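Local coordinates for protein ribosomal RNA small subunit methyltransferase Nep1 (Archaeoglobus fulgidus, PDB 3O7B) that is a homodimeric SPOUT-class methyltransferase that probably transfers a methyl group from S-adenosylmethionine to N1 of a specific pseudouridine in 16S rRNA during ribosome biogenesis, at residues A29-L33 with C93-L97; E34-E38 with T111-I117; L170-E174 with F201-L206; C192-F196 with S224-T228. One frame throughout, in Å; residues are numbered along the deposited sequence.

Contact 1 (A29-L33 with C93-L97)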
# COMPACT_ATOMS: atom_id res chain seq x y z
N ALA A 29 8.54 -9.32 -16.86
CA ALA A 29 7.27 -8.71 -16.55
C ALA A 29 6.79 -9.16 -15.19
O ALA A 29 7.08 -10.27 -14.75
CB ALA A 29 6.21 -9.11 -17.60
N PHE A 30 6.00 -8.30 -14.55
CA PHE A 30 5.21 -8.67 -13.39
C PHE A 30 3.77 -8.68 -13.80
O PHE A 30 3.31 -7.75 -14.48
CB PHE A 30 5.39 -7.64 -12.27
CG PHE A 30 6.67 -7.79 -11.51
CD1 PHE A 30 6.66 -8.31 -10.20
CD2 PHE A 30 7.89 -7.37 -12.06
CE1 PHE A 30 7.83 -8.41 -9.47
CE2 PHE A 30 9.08 -7.50 -11.31
CZ PHE A 30 9.04 -8.02 -10.03
N VAL A 31 3.05 -9.75 -13.43
CA VAL A 31 1.66 -9.91 -13.77
C VAL A 31 0.86 -10.16 -12.50
O VAL A 31 1.08 -11.16 -11.81
CB VAL A 31 1.42 -11.11 -14.75
CG1 VAL A 31 -0.02 -11.18 -15.18
CG2 VAL A 31 2.37 -11.01 -15.94
N PHE A 32 -0.07 -9.26 -12.20
CA PHE A 32 -1.01 -9.49 -11.12
C PHE A 32 -2.19 -10.26 -11.64
O PHE A 32 -2.81 -9.85 -12.63
CB PHE A 32 -1.40 -8.17 -10.44
CG PHE A 32 -0.23 -7.50 -9.77
CD1 PHE A 32 0.31 -8.04 -8.61
CD2 PHE A 32 0.38 -6.37 -10.34
CE1 PHE A 32 1.44 -7.47 -8.01
CE2 PHE A 32 1.51 -5.79 -9.73
CZ PHE A 32 2.02 -6.35 -8.56
N LEU A 33 -2.45 -11.39 -11.00
CA LEU A 33 -3.46 -12.35 -11.49
C LEU A 33 -4.78 -12.25 -10.77
O LEU A 33 -4.84 -12.08 -9.54
CB LEU A 33 -2.94 -13.78 -11.33
CG LEU A 33 -1.73 -14.16 -12.16
CD1 LEU A 33 -1.37 -15.61 -11.83
CD2 LEU A 33 -1.99 -14.00 -13.68
N CYS A 93 -0.20 -3.01 -4.43
CA CYS A 93 0.87 -3.76 -5.04
C CYS A 93 1.47 -3.02 -6.21
O CYS A 93 2.69 -2.99 -6.38
CB CYS A 93 0.36 -5.13 -5.53
SG CYS A 93 -0.09 -6.27 -4.20
N LEU A 94 0.61 -2.39 -7.00
CA LEU A 94 1.10 -1.59 -8.13
C LEU A 94 1.90 -0.39 -7.65
O LEU A 94 2.91 -0.04 -8.24
CB LEU A 94 -0.06 -1.08 -8.98
CG LEU A 94 -0.70 -2.12 -9.90
CD1 LEU A 94 -2.02 -1.56 -10.39
CD2 LEU A 94 0.25 -2.45 -11.05
N LEU A 95 1.43 0.26 -6.58
CA LEU A 95 2.20 1.42 -6.07
C LEU A 95 3.61 1.01 -5.71
O LEU A 95 4.58 1.64 -6.13
CB LEU A 95 1.52 2.06 -4.87
CG LEU A 95 0.24 2.85 -5.11
CD1 LEU A 95 -0.24 3.45 -3.78
CD2 LEU A 95 0.42 3.92 -6.17
N LEU A 96 3.75 -0.06 -4.94
CA LEU A 96 5.06 -0.49 -4.52
C LEU A 96 5.93 -0.88 -5.71
O LEU A 96 7.08 -0.47 -5.81
CB LEU A 96 4.96 -1.66 -3.54
CG LEU A 96 6.28 -2.31 -3.16
CD1 LEU A 96 7.29 -1.26 -2.61
CD2 LEU A 96 6.02 -3.37 -2.14
N LEU A 97 5.38 -1.71 -6.59
CA LEU A 97 6.16 -2.19 -7.71
C LEU A 97 6.66 -1.03 -8.59
O LEU A 97 7.84 -0.98 -8.96
CB LEU A 97 5.29 -3.15 -8.54
CG LEU A 97 6.06 -3.80 -9.69
CD1 LEU A 97 7.19 -4.72 -9.18
CD2 LEU A 97 5.11 -4.57 -10.56
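Cys-93 O takes the helical hydrogen bond from Leu-97 N (3.0 Å), setting side by side two residues that meet the strand, Cys-93 on Phe-32 and Leu-97 on both Phe-30 and Phe-32. Between 29-33 and 93-97 themselves no hydrogen bond forms; the contact is apolar, with one sulfur-aromatic approach. Leu-97 carries most of it from the helix. Its CD1 methyl sits over the middle of the Phe-30 ring, 3.6 Å from the centroid and only 5° off the normal, a CH-pi contact. The other branch, CD2, drops to the base of the same residue, 3.5 Å from Phe-30 CB, and also reaches Phe-32 CE2 at 3.9 Å. This fork depends on Leu-97 CG standing trans to the backbone N (chi1 -175°), which carries both methyls to the strand.

The Phe-32 ring is met obliquely along its far end. Cys-93 CB touches Phe-32 CE1 at 3.6 Å, Leu-94 CD2 comes to within 3.8 Å of Phe-32 CE2, and Cys-93 SG makes a slanting sulfur-aromatic contact 5.1 Å from the Phe-32 centroid. Around the pair, Tyr-235 meets the Phe-30 ring edge-to-face and Thr-228 lies against Phe-32, both from helix 224-239. On the helix, Leu-95 and Leu-96 pack on the second subunit. Segment 93-97 of helix 87-98 runs nearly antiparallel to 29-33, and the helix leads on to strand 105-111, the parallel neighbour of strand 28-35: a beta-alpha-beta crossover in the alpha/beta core of a SPOUT methyltransferase.

Contact 2 (E34-E38 with T111-I117)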
# COMPACT_ATOMS: atom_id res chain seq x y z
N GLU A 34 -5.86 -12.38 -11.54
CA GLU A 34 -7.22 -12.38 -10.99
C GLU A 34 -7.44 -11.16 -10.09
O GLU A 34 -8.05 -11.25 -9.02
CB GLU A 34 -7.52 -13.69 -10.26
CG GLU A 34 -7.58 -14.89 -11.21
CD GLU A 34 -7.89 -16.18 -10.51
OE1 GLU A 34 -8.43 -16.14 -9.38
OE2 GLU A 34 -7.61 -17.24 -11.11
N ALA A 35 -6.97 -10.01 -10.56
CA ALA A 35 -7.15 -8.78 -9.77
C ALA A 35 -8.62 -8.47 -9.62
O ALA A 35 -9.43 -8.63 -10.56
CB ALA A 35 -6.41 -7.62 -10.39
N SER A 36 -8.98 -8.04 -8.42
CA SER A 36 -10.35 -7.84 -8.01
C SER A 36 -10.81 -6.46 -8.48
O SER A 36 -11.04 -5.53 -7.68
CB SER A 36 -10.41 -7.98 -6.48
OG SER A 36 -11.73 -8.08 -6.01
N LEU A 37 -10.93 -6.34 -9.80
CA LEU A 37 -11.13 -5.08 -10.48
C LEU A 37 -12.19 -5.26 -11.56
O LEU A 37 -11.94 -5.91 -12.58
CB LEU A 37 -9.79 -4.68 -11.08
CG LEU A 37 -9.41 -3.28 -11.48
CD1 LEU A 37 -9.32 -2.41 -10.24
CD2 LEU A 37 -8.07 -3.38 -12.16
N GLU A 38 -13.37 -4.71 -11.30
CA GLU A 38 -14.49 -4.81 -12.23
C GLU A 38 -15.52 -3.74 -11.92
O GLU A 38 -15.63 -3.26 -10.78
CB GLU A 38 -15.15 -6.20 -12.14
CG GLU A 38 -15.98 -6.44 -10.89
CD GLU A 38 -16.38 -7.89 -10.74
OE1 GLU A 38 -16.97 -8.43 -11.71
OE2 GLU A 38 -16.11 -8.49 -9.68
N THR A 111 -7.43 -9.35 -14.82
CA THR A 111 -8.56 -9.22 -13.90
C THR A 111 -9.29 -10.56 -13.70
O THR A 111 -9.07 -11.51 -14.47
CB THR A 111 -9.58 -8.17 -14.36
OG1 THR A 111 -10.30 -8.71 -15.48
CG2 THR A 111 -8.90 -6.87 -14.75
N LEU A 112 -10.15 -10.60 -12.69
CA LEU A 112 -10.99 -11.77 -12.41
C LEU A 112 -11.82 -12.20 -13.60
O LEU A 112 -12.20 -13.37 -13.68
CB LEU A 112 -11.97 -11.47 -11.28
CG LEU A 112 -11.42 -11.51 -9.88
CD1 LEU A 112 -12.45 -10.91 -8.94
CD2 LEU A 112 -11.08 -12.94 -9.49
N ASN A 113 -12.12 -11.25 -14.48
CA ASN A 113 -12.94 -11.52 -15.66
C ASN A 113 -12.12 -11.82 -16.91
O ASN A 113 -12.67 -11.94 -18.01
CB ASN A 113 -13.94 -10.38 -15.88
CG ASN A 113 -14.94 -10.27 -14.74
OD1 ASN A 113 -15.20 -9.17 -14.23
ND2 ASN A 113 -15.50 -11.41 -14.32
N GLY A 114 -10.80 -11.93 -16.74
CA GLY A 114 -9.88 -12.32 -17.80
C GLY A 114 -9.35 -11.21 -18.69
O GLY A 114 -8.64 -11.48 -19.68
N GLU A 115 -9.67 -9.96 -18.35
CA GLU A 115 -9.17 -8.83 -19.13
C GLU A 115 -7.70 -8.60 -18.81
O GLU A 115 -7.25 -8.91 -17.70
CB GLU A 115 -9.96 -7.57 -18.82
CG GLU A 115 -11.43 -7.69 -19.12
CD GLU A 115 -12.28 -6.96 -18.11
OE1 GLU A 115 -12.08 -7.17 -16.88
OE2 GLU A 115 -13.15 -6.18 -18.53
N ILE A 116 -6.96 -8.06 -19.78
CA ILE A 116 -5.55 -7.79 -19.65
C ILE A 116 -5.34 -6.27 -19.73
O ILE A 116 -5.71 -5.65 -20.73
CB ILE A 116 -4.72 -8.52 -20.76
CG1 ILE A 116 -4.84 -10.06 -20.63
CG2 ILE A 116 -3.28 -8.10 -20.72
CD1 ILE A 116 -4.38 -10.62 -19.29
N ILE A 117 -4.75 -5.70 -18.69
CA ILE A 117 -4.41 -4.28 -18.66
C ILE A 117 -2.90 -4.14 -18.63
O ILE A 117 -2.21 -4.75 -17.81
CB ILE A 117 -5.02 -3.61 -17.40
CG1 ILE A 117 -6.54 -3.73 -17.40
CG2 ILE A 117 -4.53 -2.16 -17.27
CD1 ILE A 117 -7.18 -3.53 -16.02
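Glu-38 and Asn-113 bring their flat ends together steeply, the carboxylate and amide planes 64° apart and the two side chains crossing at about a right angle. Glu-38 OE1 forms a salt bridge with Arg-84. Leu-112 CD2 packs on Glu-34 CB at 3.7 Å, and the Glu-34 carboxylate is bound by Lys-83 through OE1 and by Thr-205 and Phe-202 N through OE2.

Leu-112 straddles the chain of 34-38. Its CD2 and CG lie against Glu-34 O, and CD1 stretches to Ser-36 CA at 3.8 Å. The backbone of the same residue supplies a hydrogen bond across, Leu-112 N to Ala-35 O, 3.0 Å long and bent to 148° at the hydrogen, with the donor tilted from the carbonyl plane. With the Ala-35 to Thr-111 bridge it closes the parallel pairing of strands 28-35 and 105-111. Thr-111 to Gly-114 is a type I turn in the beta hairpin between strands 105-111 and 116-119. It is braced by Thr-111 OG1, which donates to Glu-115 OE1 at 2.7 Å and accepts from Glu-115 N and, as an ST turn, from Asn-113 N. Placed between the backbone N and carbonyl (chi1 73°), the hydroxyl faces the turn.

Leu-37 CD2 meets Ile-117 CD1 at 4.0 Å, and both residues also touch helix 129-142. Leu-37 O is buried against Thr-111 CB, 3.7 Å away, without a hydrogen-bond partner. Ser-36, centre of an inverse gamma turn, bonds through OG to Lys-83 O and to the N of Arg-86, a residue predicted to contact the substrate rRNA.

Contact 3 (L170-E174 with F201-L206). With SAH (S-adenosyl-L-homocysteine), chain C.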
# COMPACT_ATOMS: atom_id res chain seq x y z
N LEU A 170 6.87 -17.65 -13.37
CA LEU A 170 7.07 -18.00 -11.97
C LEU A 170 5.79 -17.67 -11.24
O LEU A 170 5.43 -16.49 -11.12
CB LEU A 170 8.25 -17.21 -11.40
CG LEU A 170 9.57 -17.27 -12.16
CD1 LEU A 170 10.58 -16.33 -11.51
CD2 LEU A 170 10.12 -18.71 -12.20
N LEU A 171 5.04 -18.69 -10.82
CA LEU A 171 3.77 -18.50 -10.14
C LEU A 171 4.01 -18.62 -8.65
O LEU A 171 4.44 -19.67 -8.15
CB LEU A 171 2.73 -19.53 -10.58
CG LEU A 171 1.37 -19.43 -9.89
CD1 LEU A 171 0.68 -18.09 -10.24
CD2 LEU A 171 0.47 -20.60 -10.26
N PHE A 172 3.77 -17.54 -7.92
CA PHE A 172 3.96 -17.56 -6.48
C PHE A 172 2.71 -18.11 -5.82
O PHE A 172 1.62 -17.57 -5.97
CB PHE A 172 4.40 -16.17 -6.00
CG PHE A 172 5.83 -15.88 -6.37
CD1 PHE A 172 6.88 -16.23 -5.50
CD2 PHE A 172 6.15 -15.37 -7.62
CE1 PHE A 172 8.21 -16.05 -5.87
CE2 PHE A 172 7.48 -15.19 -8.00
CZ PHE A 172 8.51 -15.53 -7.12
N ARG A 173 2.87 -19.25 -5.14
CA ARG A 173 1.79 -19.86 -4.35
C ARG A 173 2.41 -20.59 -3.18
O ARG A 173 3.51 -21.13 -3.29
CB ARG A 173 0.93 -20.89 -5.12
CG ARG A 173 1.18 -21.10 -6.57
CD ARG A 173 0.52 -22.42 -7.02
NE ARG A 173 -0.92 -22.46 -6.78
CZ ARG A 173 -1.77 -23.29 -7.39
NH1 ARG A 173 -1.33 -24.16 -8.29
NH2 ARG A 173 -3.06 -23.23 -7.11
N GLU A 174 1.66 -20.63 -2.08
CA GLU A 174 2.07 -21.30 -0.86
C GLU A 174 2.49 -22.75 -1.08
O GLU A 174 3.47 -23.20 -0.50
CB GLU A 174 0.96 -21.21 0.18
CG GLU A 174 1.33 -21.82 1.53
CD GLU A 174 0.21 -21.75 2.53
OE1 GLU A 174 -0.81 -21.08 2.24
OE2 GLU A 174 0.35 -22.36 3.62
N PHE A 201 -6.58 -19.88 -7.25
CA PHE A 201 -6.66 -19.51 -8.66
C PHE A 201 -7.71 -20.33 -9.39
O PHE A 201 -7.87 -21.53 -9.13
CB PHE A 201 -5.32 -19.72 -9.36
CG PHE A 201 -4.23 -18.82 -8.85
CD1 PHE A 201 -4.22 -17.47 -9.19
CD2 PHE A 201 -3.21 -19.32 -8.06
CE1 PHE A 201 -3.20 -16.64 -8.72
CE2 PHE A 201 -2.18 -18.49 -7.59
CZ PHE A 201 -2.19 -17.15 -7.93
N PHE A 202 -8.44 -19.70 -10.31
CA PHE A 202 -9.28 -20.44 -11.25
C PHE A 202 -8.42 -21.42 -12.04
O PHE A 202 -7.27 -21.13 -12.41
CB PHE A 202 -9.94 -19.50 -12.25
CG PHE A 202 -10.96 -18.56 -11.64
CD1 PHE A 202 -12.00 -19.05 -10.83
CD2 PHE A 202 -10.90 -17.19 -11.92
CE1 PHE A 202 -12.95 -18.17 -10.29
CE2 PHE A 202 -11.85 -16.31 -11.39
CZ PHE A 202 -12.88 -16.80 -10.57
N GLU A 203 -8.98 -22.58 -12.35
CA GLU A 203 -8.29 -23.53 -13.21
C GLU A 203 -7.94 -22.92 -14.57
O GLU A 203 -6.85 -23.16 -15.10
CB GLU A 203 -9.09 -24.83 -13.37
CG GLU A 203 -9.07 -25.73 -12.14
CD GLU A 203 -7.66 -26.09 -11.67
OE1 GLU A 203 -6.76 -26.32 -12.52
OE2 GLU A 203 -7.45 -26.16 -10.43
N GLU A 204 -8.85 -22.10 -15.11
CA GLU A 204 -8.60 -21.42 -16.38
C GLU A 204 -7.33 -20.56 -16.34
O GLU A 204 -6.54 -20.57 -17.27
CB GLU A 204 -9.80 -20.57 -16.82
CG GLU A 204 -9.55 -19.83 -18.13
CD GLU A 204 -10.78 -19.16 -18.72
OE1 GLU A 204 -11.87 -19.20 -18.09
OE2 GLU A 204 -10.65 -18.58 -19.82
N THR A 205 -7.15 -19.82 -15.25
CA THR A 205 -5.96 -18.99 -15.09
C THR A 205 -4.68 -19.82 -15.17
O THR A 205 -3.75 -19.48 -15.90
CB THR A 205 -6.02 -18.25 -13.74
OG1 THR A 205 -7.21 -17.47 -13.68
CG2 THR A 205 -4.80 -17.33 -13.54
N LEU A 206 -4.66 -20.93 -14.45
CA LEU A 206 -3.49 -21.80 -14.47
C LEU A 206 -3.24 -22.41 -15.85
O LEU A 206 -2.09 -22.50 -16.28
CB LEU A 206 -3.62 -22.92 -13.43
CG LEU A 206 -3.86 -22.47 -11.98
CD1 LEU A 206 -4.22 -23.67 -11.09
CD2 LEU A 206 -2.64 -21.74 -11.45
N SAH C . -4.80 -18.27 -2.03
CA SAH C . -4.79 -17.27 -0.92
CB SAH C . -5.55 -16.02 -1.35
CG SAH C . -4.70 -15.06 -2.16
SD SAH C . -3.21 -14.50 -1.29
C SAH C . -5.37 -17.84 0.37
O SAH C . -5.68 -19.04 0.44
C5' SAH C . -2.39 -13.43 -2.50
C4' SAH C . -1.29 -14.03 -3.37
O4' SAH C . -0.05 -14.09 -2.68
C3' SAH C . -1.52 -15.47 -3.80
O3' SAH C . -2.44 -15.55 -4.86
C2' SAH C . -0.13 -15.89 -4.18
O2' SAH C . 0.21 -15.39 -5.48
C1' SAH C . 0.73 -15.17 -3.16
N9 SAH C . 1.13 -15.97 -1.96
C8 SAH C . 0.47 -16.06 -0.76
N7 SAH C . 1.19 -16.86 0.07
C5 SAH C . 2.31 -17.24 -0.58
C6 SAH C . 3.39 -18.05 -0.22
N6 SAH C . 3.46 -18.62 1.00
N1 SAH C . 4.41 -18.26 -1.12
C2 SAH C . 4.36 -17.70 -2.38
N3 SAH C . 3.29 -16.91 -2.73
C4 SAH C . 2.28 -16.69 -1.86
O HOH W 1 -4.24 -21.26 -5.40
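Leu-171 makes the apolar part of the contact with both of its branches. CD2 meets Leu-206 CD2 at 3.5 Å, the two side chains crossing nearly at right angles, and CD1 rests on the outer end of the Phe-201 ring, 3.8 Å from CZ. Leu-33 of strand 28-35, two strands over in the sheet, adds to this cluster.

Arg-173 combines flat-group packing with charge. One face of its guanidinium is covered off-centre by Leu-206 CD2, 4.1 Å above the plane. The Phe-201 ring is turned 67° to that plane, and Arg-173 NH2 lies off the ring's edge, 4.0 Å from Phe-201 CD2. The side chain leaves the backbone almost eclipsed with N (chi1 -5°), a strained start, and bends at chi3. NH1 makes a salt bridge with Glu-214.

One water bridges the segments; the ligand bonds to one and packs on the other. The water, in the guanidinium plane, accepts from Arg-173 NH2 at 2.9 Å and from Phe-201 N. S-adenosylhomocysteine donates from O2' to Phe-172 O over 2.6 Å, while Phe-201 CZ lies 3.5 Å from O3'. Strand 168-172 and the chain leading into helix 203-209 thus close on the ribose in the cofactor pocket of the SPOUT knot. Apart from the bridging water the segments meet by apolar and ring-edge packing, while the polar groups of Arg-173 and Phe-172 are bonded to Glu-214 and the ligand.

Contact 4 (C192-F196 with S224-T228). With SAH (S-adenosyl-L-homocysteine), chain C.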
# COMPACT_ATOMS: atom_id res chain seq x y z
N CYS A 192 4.32 -13.85 -11.38
CA CYS A 192 2.87 -13.87 -11.31
C CYS A 192 2.40 -14.02 -9.87
O CYS A 192 2.75 -14.99 -9.17
CB CYS A 192 2.30 -15.02 -12.18
SG CYS A 192 2.64 -14.82 -13.95
N ILE A 193 1.67 -13.00 -9.42
CA ILE A 193 1.21 -12.93 -8.04
C ILE A 193 -0.29 -12.65 -8.03
O ILE A 193 -0.77 -11.72 -8.72
CB ILE A 193 1.96 -11.78 -7.29
CG1 ILE A 193 3.48 -12.04 -7.29
CG2 ILE A 193 1.41 -11.58 -5.87
CD1 ILE A 193 4.38 -10.82 -6.91
N GLY A 194 -1.05 -13.43 -7.27
CA GLY A 194 -2.48 -13.19 -7.17
C GLY A 194 -2.77 -11.85 -6.50
O GLY A 194 -2.02 -11.45 -5.56
N ALA A 195 -3.83 -11.19 -6.95
CA ALA A 195 -4.24 -9.90 -6.38
C ALA A 195 -5.71 -9.92 -5.95
O ALA A 195 -6.46 -8.99 -6.21
CB ALA A 195 -3.95 -8.75 -7.37
N PHE A 196 -6.10 -11.01 -5.31
CA PHE A 196 -7.47 -11.20 -4.82
C PHE A 196 -7.35 -11.67 -3.36
O PHE A 196 -6.32 -12.18 -2.96
CB PHE A 196 -8.22 -12.25 -5.68
CG PHE A 196 -7.48 -13.55 -5.83
CD1 PHE A 196 -7.70 -14.59 -4.93
CD2 PHE A 196 -6.53 -13.72 -6.83
CE1 PHE A 196 -7.00 -15.80 -5.06
CE2 PHE A 196 -5.82 -14.92 -6.96
CZ PHE A 196 -6.05 -15.96 -6.07
N SER A 224 -0.89 -10.36 -0.74
CA SER A 224 -0.36 -9.95 -2.04
C SER A 224 0.73 -8.88 -1.90
O SER A 224 1.74 -8.93 -2.57
CB SER A 224 -1.48 -9.41 -2.92
OG SER A 224 -2.47 -10.41 -3.15
N LEU A 225 0.49 -7.91 -1.01
CA LEU A 225 1.45 -6.82 -0.82
C LEU A 225 2.79 -7.32 -0.28
O LEU A 225 3.86 -6.92 -0.75
CB LEU A 225 0.84 -5.77 0.10
CG LEU A 225 1.69 -4.51 0.35
CD1 LEU A 225 2.03 -3.77 -0.91
CD2 LEU A 225 0.93 -3.59 1.32
N TYR A 226 2.72 -8.23 0.69
CA TYR A 226 3.94 -8.78 1.23
C TYR A 226 4.73 -9.60 0.19
O TYR A 226 5.94 -9.48 0.07
CB TYR A 226 3.66 -9.61 2.49
CG TYR A 226 4.92 -10.21 3.04
CD1 TYR A 226 5.80 -9.43 3.82
CD2 TYR A 226 5.27 -11.51 2.74
CE1 TYR A 226 7.00 -9.97 4.29
CE2 TYR A 226 6.46 -12.07 3.21
CZ TYR A 226 7.32 -11.29 3.98
OH TYR A 226 8.49 -11.86 4.44
N VAL A 227 4.01 -10.42 -0.58
CA VAL A 227 4.65 -11.23 -1.62
C VAL A 227 5.27 -10.33 -2.68
O VAL A 227 6.41 -10.52 -3.09
CB VAL A 227 3.62 -12.19 -2.25
CG1 VAL A 227 4.24 -12.91 -3.44
CG2 VAL A 227 3.18 -13.22 -1.21
N THR A 228 4.54 -9.28 -3.08
CA THR A 228 5.10 -8.30 -4.02
C THR A 228 6.40 -7.70 -3.48
O THR A 228 7.39 -7.61 -4.18
CB THR A 228 4.08 -7.19 -4.32
OG1 THR A 228 2.89 -7.77 -4.88
CG2 THR A 228 4.65 -6.19 -5.31
N SAH C . -4.80 -18.27 -2.03
CA SAH C . -4.79 -17.27 -0.92
CB SAH C . -5.55 -16.02 -1.35
CG SAH C . -4.70 -15.06 -2.16
SD SAH C . -3.21 -14.50 -1.29
C SAH C . -5.37 -17.84 0.37
O SAH C . -5.68 -19.04 0.44
C5' SAH C . -2.39 -13.43 -2.50
C4' SAH C . -1.29 -14.03 -3.37
O4' SAH C . -0.05 -14.09 -2.68
C3' SAH C . -1.52 -15.47 -3.80
O3' SAH C . -2.44 -15.55 -4.86
C2' SAH C . -0.13 -15.89 -4.18
O2' SAH C . 0.21 -15.39 -5.48
C1' SAH C . 0.73 -15.17 -3.16
N9 SAH C . 1.13 -15.97 -1.96
C8 SAH C . 0.47 -16.06 -0.76
N7 SAH C . 1.19 -16.86 0.07
C5 SAH C . 2.31 -17.24 -0.58
C6 SAH C . 3.39 -18.05 -0.22
N6 SAH C . 3.46 -18.62 1.00
N1 SAH C . 4.41 -18.26 -1.12
C2 SAH C . 4.36 -17.70 -2.38
N3 SAH C . 3.29 -16.91 -2.73
C4 SAH C . 2.28 -16.69 -1.86
O HOH W 2 -4.28 -11.60 -1.71
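Ser-224 opens helix 224-239 against the end of strand 189-194, a strand-helix packing within the SPOUT trefoil knot that holds the cofactor. Its CB lies 3.4 Å from Gly-194 O. One bond further, OG stands opposite the carbonyl carbon (chi1 -61°) and gives its proton to Gly-194 O at 2.7 Å, from a position tilted 31° from the carbonyl plane. Ser-224 OG in turn accepts from a water that also donates to Phe-196 O. The contact of Ser-224 OG with C5' of S-adenosylhomocysteine is 3.1 Å.

Ile-193 fills the apolar side. Its CG1 and CG2 both reach Val-227 CG1 at 4.0 Å, and CD1 extends to Thr-228 CA. The second methyl of Val-227, CG2, turns to the adenine, 3.5 Å from N9, while Gly-194 N donates to ribose O2' almost straight, 168° at the hydrogen. Phe-196 meets the ligand's CG obliquely, its ring also in a cation-pi contact with Lys-83. Ser-224 O is gripped twice by Thr-228, one turn on, whose N and OG1 approach from opposite faces of the carbonyl plane, OG1 at 2.8 Å.

Overall arrangement
All four contacts belong to one mixed sheet and its coverings. Contacts 1 and 2 follow each other on strand 28-35: the first is a buried apolar layer without hydrogen bonds between its segments, the second a loop and hairpin with backbone and side-chain bonds and an exposed end at Asn-113. Contacts 3 and 4 share S-adenosylhomocysteine and lie on the neighbouring strands 168-172 and 189-194. Contact 4 is wholly buried, whereas contact 3 reaches partly exposed ground at Arg-173 and Leu-206. Contacts 1 and 4 meet where Cys-93 and Phe-32 touch Thr-228; both reach the second subunit. Glu-34 joins contact 2 to contact 3 through Thr-205 and Phe-202 N.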